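Local coordinates for protein transcription termination factor FttA (Pyrococcus horikoshii, PDB 3AF6) that probably terminates transcription by cleaving single-stranded RNA at the exit channel of RNA polymerase and degrading the released transcript, using two zinc ions, at residues Ile413-Ile416 with His417-Lys421; Glu505-Asp508 with Ile509-Asn513; Gln551-Thr555 with Leu556-Val560. One frame throughout, in Å; residues are numbered along the deposited sequence.

Contact 1: residues Ile413-Ile416 with His417-Lys421; sequences IEVI and HNTIK
Thr419 has OG1 beside its own backbone N (chi1 -65°), and this turns the hydroxyl back along helix 405-420 to the carbonyl of Val415. Thr419 OG1 donates to Val415 O at 2.7 Å, with the donor tilted 33° from the carbonyl plane. The side chain thus folds onto the turn before it. The same hydroxyl also bonds Ser544 OG, at the start of strand 544-547.

Ile416 and Ile420 lie side by side and point the same way, with Ile416 CG2 3.6 Å from Ile420 CG1. Ile416 O accepts from both Ile420 N, at 2.7 Å, and Thr419 N, at 3.0 Å.

One turn earlier, Ile413 CG2 touches the imidazole of His417 at CE1, 3.6 Å away. Ile413 O lies over one face of that ring, offset toward its rim. Both residues reach Tyr446 of helix 435-447.

Ile416 and Ile420 give an apolar contact, and Ile416 also packs on Leu443 and on Val426 of strand 425-429. The hydroxyl of buried Thr419 has two partners, Val415 O and Ser544 OG, so its polar group is paired inside the fold.

Contact 2: residues Glu505-Asp508 with Ile509-Asn513; sequences ERQD and IIDSN
Arg506 and Ile510 run side by side on helix 503-511, one turn apart and pointing the same way. Arg506 CG meets Ile510 CD1 at 4.1 Å. The arginine leaves the helix with CG anti to the backbone N (chi1 176°) and stays extended until it bends at chi3. Contact with the isoleucine is made by CG, while the charged end goes to Asp459, with which NE forms a salt bridge.

Ile510 places CG1 beside its own N (chi1 -55°). This sets Ile510 CG1 and CD1 beside Arg506 O. Ile509 has a similar shape, with its CG1 beside Glu505 O. It is buried and packs on Val500.

Gln507 bends at chi2, which brings its end toward Asp511; the two side chains cross obliquely. Gln507 CG lies 3.6 Å from Asp511 OD2, and the amide and carboxylate planes are 37° apart. Gln507 also touches Glu532 and Gln536 of helix 529-537. The carboxylate of Glu505 bonds His498 of strand 497-499 and the backbone N of Ala501, in the loop before the helix.

Ser512 N still bonds Asp508 O at 2.6 Å, but Ser512 itself leaves helical angles. These are the C-terminal turns of helix 503-511, which presents Ile509 to Val500 and leads through a short loop into strand 516-520 of the parallel Beta-Casp sheet.

Contact 3: residues Gln551-Thr555 with Leu556-Val560; sequences QAEGT and LGRQV
A type II beta turn from Ala552 to Thr555 leads straight into helix 556-561, with Gly554 at a positive phi and Thr555 at the N-cap. Thr555 links turn and helix through its hydroxyl. OG1 sits between the backbone N and the carbonyl carbon (chi1 58°), a position from which it can serve both. Thr555 OG1 accepts from Arg558 N at 3.1 Å in a nearly straight capping bond. Thr555 OG1 donates to Ala552 O at 2.6 Å, in the carbonyl plane. Ala552 O also takes the turn bond from Thr555 N, so two donors grip this oxygen.

Arg558 folds back over the turn. Its CG stands opposite the backbone N (chi1 163°), and a kink at chi3 (-68°) brings the guanidinium to Gln551 O. Arg558 NE donates to Gln551 O at 3.2 Å from above the carbonyl plane, and NH2 adds a weak bond. The backbone N of Glu553 lies over the centre of one guanidinium face. Arg558 and Glu553 run side by side, with carboxylate and guanidinium planes at right angles. They are modelled as a salt bridge, but the place of NH1 is uncertain. Arg558 NH2 has a further salt bridge with Glu620, two residues after the zinc ligand His618.

The CB of Gln551 rests against the helix start, 3.6 Å from Arg558 N. Beyond the cap, Leu556 packs on Phe534 of helix 529-537 and on Ile567 and Met569 of strand 566-570.

This is an N-capped helix start joined to a type II turn. It follows strand 544-547 of the Beta-Casp region, and the side chain of Ala552 comes within about 7 Å of that of the zinc ligand Asp260.

The three contacts follow one another along the chain and all lie in the predicted Beta-Casp region. None touches another. Contacts 1 and 2 have centres 19 Å apart and nearest atoms about 8 Å apart. Contact 3 is farther off, its centre 24 Å from that of contact 1 and 26 Å from that of contact 2. The parallel sheet relates them: contact 1 precedes strand 425-429, contact 2 precedes strand 516-520, and contact 3 follows strand 544-547. Contacts 1 and 2 lie away from the metal site. Contact 3 approaches it, with the side chain of Ala552 about 9 Å from a zinc ion and about 6 Å from a sulfate that probably comes from the crystallisation liquor.

Contact 1: residues Ile413-Ile416 with His417-Lys421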
loop_
_atom_site.group_PDB
_atom_site.type_symbol
_atom_site.label_atom_id
_atom_site.label_comp_id
_atom_site.label_asym_id
_atom_site.label_seq_id
_atom_site.Cartn_x
_atom_site.Cartn_y
_atom_site.Cartn_z
ATOM N N ILE A 413 10.869 -14.497 22.296
ATOM C CA ILE A 413 11.109 -14.069 23.670
ATOM C C ILE A 413 12.247 -14.882 24.258
ATOM O O ILE A 413 13.039 -14.384 25.059
ATOM C CB ILE A 413 9.869 -14.282 24.547
ATOM C CG1 ILE A 413 8.767 -13.320 24.122
ATOM C CG2 ILE A 413 10.217 -14.082 25.995
ATOM C CD1 ILE A 413 9.209 -11.867 24.122
ATOM N N GLU A 414 12.308 -16.140 23.843
ATOM C CA GLU A 414 13.322 -17.068 24.298
ATOM C C GLU A 414 14.702 -16.575 23.891
ATOM O O GLU A 414 15.544 -16.297 24.746
ATOM C CB GLU A 414 13.038 -18.442 23.700
ATOM C CG GLU A 414 14.032 -19.521 24.038
ATOM C CD GLU A 414 13.581 -20.878 23.519
ATOM O OE1 GLU A 414 14.356 -21.853 23.634
ATOM O OE2 GLU A 414 12.444 -20.968 22.998
ATOM N N VAL A 415 14.924 -16.450 22.583
ATOM C CA VAL A 415 16.204 -15.989 22.048
ATOM C C VAL A 415 16.669 -14.670 22.668
ATOM O O VAL A 415 17.856 -14.494 22.946
ATOM C CB VAL A 415 16.135 -15.834 20.504
ATOM C CG1 VAL A 415 17.372 -15.101 19.985
ATOM C CG2 VAL A 415 16.037 -17.207 19.861
ATOM N N ILE A 416 15.736 -13.746 22.880
ATOM C CA ILE A 416 16.074 -12.458 23.474
ATOM C C ILE A 416 16.653 -12.644 24.880
ATOM O O ILE A 416 17.675 -12.045 25.220
ATOM C CB ILE A 416 14.839 -11.526 23.541
ATOM C CG1 ILE A 416 14.462 -11.068 22.135
ATOM C CG2 ILE A 416 15.131 -10.319 24.421
ATOM C CD1 ILE A 416 13.245 -10.173 22.089
ATOM N N HIS A 417 16.010 -13.481 25.690
ATOM C CA HIS A 417 16.482 -13.727 27.047
ATOM C C HIS A 417 17.872 -14.346 27.070
ATOM O O HIS A 417 18.742 -13.893 27.812
ATOM C CB HIS A 417 15.494 -14.623 27.794
ATOM C CG HIS A 417 14.255 -13.909 28.233
ATOM N ND1 HIS A 417 13.116 -14.573 28.639
ATOM C CD2 HIS A 417 13.975 -12.588 28.328
ATOM C CE1 HIS A 417 12.187 -13.690 28.962
ATOM N NE2 HIS A 417 12.684 -12.478 28.783
ATOM N N ASN A 418 18.078 -15.375 26.255
ATOM C CA ASN A 418 19.370 -16.050 26.178
ATOM C C ASN A 418 20.437 -15.148 25.568
ATOM O O ASN A 418 21.617 -15.509 25.528
ATOM C CB ASN A 418 19.251 -17.322 25.341
ATOM C CG ASN A 418 18.401 -18.380 26.010
ATOM O OD1 ASN A 418 17.230 -18.150 26.317
ATOM N ND2 ASN A 418 18.989 -19.549 26.244
ATOM N N THR A 419 20.014 -13.983 25.086
ATOM C CA THR A 419 20.924 -13.021 24.474
ATOM C C THR A 419 21.205 -11.886 25.453
ATOM O O THR A 419 22.360 -11.529 25.682
ATOM C CB THR A 419 20.327 -12.434 23.163
ATOM O OG1 THR A 419 20.183 -13.474 22.187
ATOM C CG2 THR A 419 21.226 -11.347 22.600
ATOM N N ILE A 420 20.149 -11.317 26.027
ATOM C CA ILE A 420 20.307 -10.234 26.990
ATOM C C ILE A 420 21.133 -10.756 28.156
ATOM O O ILE A 420 22.009 -10.069 28.679
ATOM C CB ILE A 420 18.955 -9.764 27.561
ATOM C CG1 ILE A 420 17.992 -9.396 26.432
ATOM C CG2 ILE A 420 19.177 -8.576 28.480
ATOM C CD1 ILE A 420 18.485 -8.287 25.540
ATOM N N LYS A 421 20.834 -11.988 28.556
ATOM C CA LYS A 421 21.527 -12.630 29.663
ATOM C C LYS A 421 23.035 -12.642 29.455
ATOM O O LYS A 421 23.779 -12.169 30.313
ATOM C CB LYS A 421 21.015 -14.063 29.848
ATOM C CG LYS A 421 20.328 -14.310 31.190
ATOM C CD LYS A 421 19.135 -13.379 31.398
ATOM C CE LYS A 421 18.482 -13.605 32.765
ATOM N NZ LYS A 421 17.332 -12.681 33.014
#

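Contact 2: residues Glu505-Asp508 with Ile509-Asn513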
loop_
_atom_site.group_PDB
_atom_site.type_symbol
_atom_site.label_atom_id
_atom_site.label_comp_id
_atom_site.label_asym_id
_atom_site.label_seq_id
_atom_site.Cartn_x
_atom_site.Cartn_y
_atom_site.Cartn_z
ATOM N N GLU A 505 23.321 8.840 17.439
ATOM C CA GLU A 505 22.652 7.982 18.409
ATOM C C GLU A 505 22.829 6.513 18.047
ATOM O O GLU A 505 22.974 5.659 18.920
ATOM C CB GLU A 505 21.166 8.346 18.485
ATOM C CG GLU A 505 20.365 7.532 19.497
ATOM C CD GLU A 505 19.047 8.195 19.875
ATOM O OE1 GLU A 505 18.369 8.727 18.975
ATOM O OE2 GLU A 505 18.684 8.176 21.071
ATOM N N ARG A 506 22.827 6.230 16.749
ATOM C CA ARG A 506 23.000 4.870 16.256
ATOM C C ARG A 506 24.376 4.351 16.638
ATOM O O ARG A 506 24.526 3.226 17.109
ATOM C CB ARG A 506 22.859 4.855 14.739
ATOM C CG ARG A 506 23.107 3.503 14.089
ATOM C CD ARG A 506 22.974 3.653 12.594
ATOM N NE ARG A 506 21.752 4.381 12.279
ATOM C CZ ARG A 506 21.613 5.201 11.244
ATOM N NH1 ARG A 506 20.456 5.818 11.044
ATOM N NH2 ARG A 506 22.629 5.409 10.415
ATOM N N GLN A 507 25.384 5.186 16.421
ATOM C CA GLN A 507 26.752 4.813 16.731
ATOM C C GLN A 507 26.877 4.519 18.224
ATOM O O GLN A 507 27.479 3.522 18.622
ATOM C CB GLN A 507 27.707 5.936 16.317
ATOM C CG GLN A 507 29.136 5.471 16.168
ATOM C CD GLN A 507 29.270 4.352 15.150
ATOM O OE1 GLN A 507 29.046 4.562 13.956
ATOM N NE2 GLN A 507 29.625 3.153 15.618
ATOM N N ASP A 508 26.297 5.386 19.047
ATOM C CA ASP A 508 26.333 5.194 20.491
ATOM C C ASP A 508 25.819 3.798 20.835
ATOM O O ASP A 508 26.541 2.986 21.426
ATOM C CB ASP A 508 25.462 6.243 21.184
ATOM C CG ASP A 508 25.925 7.654 20.906
ATOM O OD1 ASP A 508 25.262 8.605 21.376
ATOM O OD2 ASP A 508 26.957 7.812 20.219
ATOM N N ILE A 509 24.571 3.531 20.451
ATOM C CA ILE A 509 23.922 2.247 20.701
ATOM C C ILE A 509 24.846 1.067 20.405
ATOM O O ILE A 509 24.955 0.135 21.201
ATOM C CB ILE A 509 22.640 2.087 19.844
ATOM C CG1 ILE A 509 21.679 3.250 20.108
ATOM C CG2 ILE A 509 21.953 0.774 20.177
ATOM C CD1 ILE A 509 20.412 3.205 19.283
ATOM N N ILE A 510 25.506 1.113 19.254
ATOM C CA ILE A 510 26.413 0.048 18.846
ATOM C C ILE A 510 27.583 -0.055 19.814
ATOM O O ILE A 510 27.937 -1.147 20.267
ATOM C CB ILE A 510 26.961 0.310 17.431
ATOM C CG1 ILE A 510 25.791 0.508 16.462
ATOM C CG2 ILE A 510 27.834 -0.855 16.983
ATOM C CD1 ILE A 510 26.186 1.070 15.112
ATOM N N ASP A 511 28.175 1.094 20.133
ATOM C CA ASP A 511 29.313 1.141 21.044
ATOM C C ASP A 511 28.929 0.805 22.480
ATOM O O ASP A 511 29.668 0.103 23.173
ATOM C CB ASP A 511 29.977 2.521 21.003
ATOM C CG ASP A 511 30.615 2.826 19.656
ATOM O OD1 ASP A 511 31.320 1.947 19.110
ATOM O OD2 ASP A 511 30.418 3.954 19.152
ATOM N N SER A 512 27.775 1.301 22.924
ATOM C CA SER A 512 27.307 1.048 24.284
ATOM C C SER A 512 27.382 -0.430 24.664
ATOM O O SER A 512 27.605 -1.294 23.817
ATOM C CB SER A 512 25.871 1.542 24.455
ATOM O OG SER A 512 25.407 1.286 25.769
ATOM N N ASN A 513 27.202 -0.715 25.947
ATOM C CA ASN A 513 27.246 -2.089 26.427
ATOM C C ASN A 513 25.925 -2.507 27.044
ATOM O O ASN A 513 25.796 -3.619 27.559
ATOM C CB ASN A 513 28.377 -2.267 27.438
ATOM C CG ASN A 513 29.622 -2.852 26.807
ATOM O OD1 ASN A 513 30.124 -2.344 25.800
ATOM N ND2 ASN A 513 30.130 -3.933 27.394
#

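Contact 3: residues Gln551-Thr555 with Leu556-Val560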
loop_
_atom_site.group_PDB
_atom_site.type_symbol
_atom_site.label_atom_id
_atom_site.label_comp_id
_atom_site.label_asym_id
_atom_site.label_seq_id
_atom_site.Cartn_x
_atom_site.Cartn_y
_atom_site.Cartn_z
ATOM N N GLN A 551 13.725 -14.075 3.062
ATOM C CA GLN A 551 14.983 -13.526 2.574
ATOM C C GLN A 551 15.079 -13.948 1.103
ATOM O O GLN A 551 15.183 -15.136 0.790
ATOM C CB GLN A 551 16.167 -14.080 3.375
ATOM C CG GLN A 551 16.148 -13.757 4.874
ATOM C CD GLN A 551 16.044 -12.264 5.170
ATOM O OE1 GLN A 551 14.982 -11.772 5.568
ATOM N NE2 GLN A 551 17.142 -11.537 4.970
ATOM N N ALA A 552 15.026 -12.973 0.201
ATOM C CA ALA A 552 15.069 -13.263 -1.229
ATOM C C ALA A 552 16.450 -13.632 -1.766
ATOM O O ALA A 552 17.480 -13.212 -1.235
ATOM C CB ALA A 552 14.501 -12.079 -2.010
ATOM N N GLU A 553 16.454 -14.423 -2.833
ATOM C CA GLU A 553 17.691 -14.858 -3.466
ATOM C C GLU A 553 18.477 -13.650 -3.965
ATOM O O GLU A 553 17.951 -12.819 -4.701
ATOM C CB GLU A 553 17.381 -15.796 -4.637
ATOM C CG GLU A 553 16.385 -16.902 -4.292
ATOM C CD GLU A 553 16.236 -17.944 -5.395
ATOM O OE1 GLU A 553 16.060 -17.544 -6.571
ATOM O OE2 GLU A 553 16.283 -19.160 -5.082
ATOM N N GLY A 554 19.734 -13.552 -3.545
ATOM C CA GLY A 554 20.570 -12.440 -3.961
ATOM C C GLY A 554 20.767 -11.376 -2.898
ATOM O O GLY A 554 21.445 -10.375 -3.136
ATOM N N THR A 555 20.179 -11.585 -1.724
ATOM C CA THR A 555 20.295 -10.626 -0.622
ATOM C C THR A 555 21.388 -11.016 0.369
ATOM O O THR A 555 21.730 -12.190 0.498
ATOM C CB THR A 555 18.977 -10.529 0.174
ATOM O OG1 THR A 555 18.631 -11.828 0.668
ATOM C CG2 THR A 555 17.844 -10.006 -0.701
ATOM N N LEU A 556 21.937 -10.025 1.064
ATOM C CA LEU A 556 22.955 -10.282 2.075
ATOM C C LEU A 556 22.260 -11.071 3.187
ATOM O O LEU A 556 22.890 -11.830 3.929
ATOM C CB LEU A 556 23.493 -8.962 2.635
ATOM C CG LEU A 556 24.275 -9.020 3.955
ATOM C CD1 LEU A 556 25.441 -9.985 3.824
ATOM C CD2 LEU A 556 24.768 -7.630 4.336
ATOM N N GLY A 557 20.945 -10.884 3.281
ATOM C CA GLY A 557 20.154 -11.562 4.291
ATOM C C GLY A 557 20.102 -13.068 4.134
ATOM O O GLY A 557 20.408 -13.798 5.080
ATOM N N ARG A 558 19.708 -13.550 2.956
ATOM C CA ARG A 558 19.645 -14.992 2.744
ATOM C C ARG A 558 21.036 -15.581 2.929
ATOM O O ARG A 558 21.200 -16.677 3.463
ATOM C CB ARG A 558 19.131 -15.326 1.339
ATOM C CG ARG A 558 19.430 -16.764 0.922
ATOM C CD ARG A 558 18.773 -17.151 -0.391
ATOM N NE ARG A 558 17.320 -17.226 -0.273
ATOM C CZ ARG A 558 16.534 -17.923 -1.091
ATOM N NH1 ARG A 558 17.067 -18.611 -2.095
ATOM N NH2 ARG A 558 15.221 -17.941 -0.898
ATOM N N GLN A 559 22.036 -14.830 2.487
ATOM C CA GLN A 559 23.422 -15.243 2.585
ATOM C C GLN A 559 23.781 -15.513 4.045
ATOM O O GLN A 559 24.317 -16.571 4.374
ATOM C CB GLN A 559 24.306 -14.150 1.992
ATOM C CG GLN A 559 25.731 -14.568 1.712
ATOM C CD GLN A 559 26.399 -13.660 0.696
ATOM O OE1 GLN A 559 26.497 -12.449 0.896
ATOM N NE2 GLN A 559 26.857 -14.242 -0.406
ATOM N N VAL A 560 23.473 -14.556 4.916
ATOM C CA VAL A 560 23.744 -14.695 6.345
ATOM C C VAL A 560 22.875 -15.805 6.941
ATOM O O VAL A 560 23.347 -16.656 7.702
ATOM C CB VAL A 560 23.424 -13.394 7.099
ATOM C CG1 VAL A 560 23.605 -13.602 8.595
ATOM C CG2 VAL A 560 24.304 -12.271 6.591
#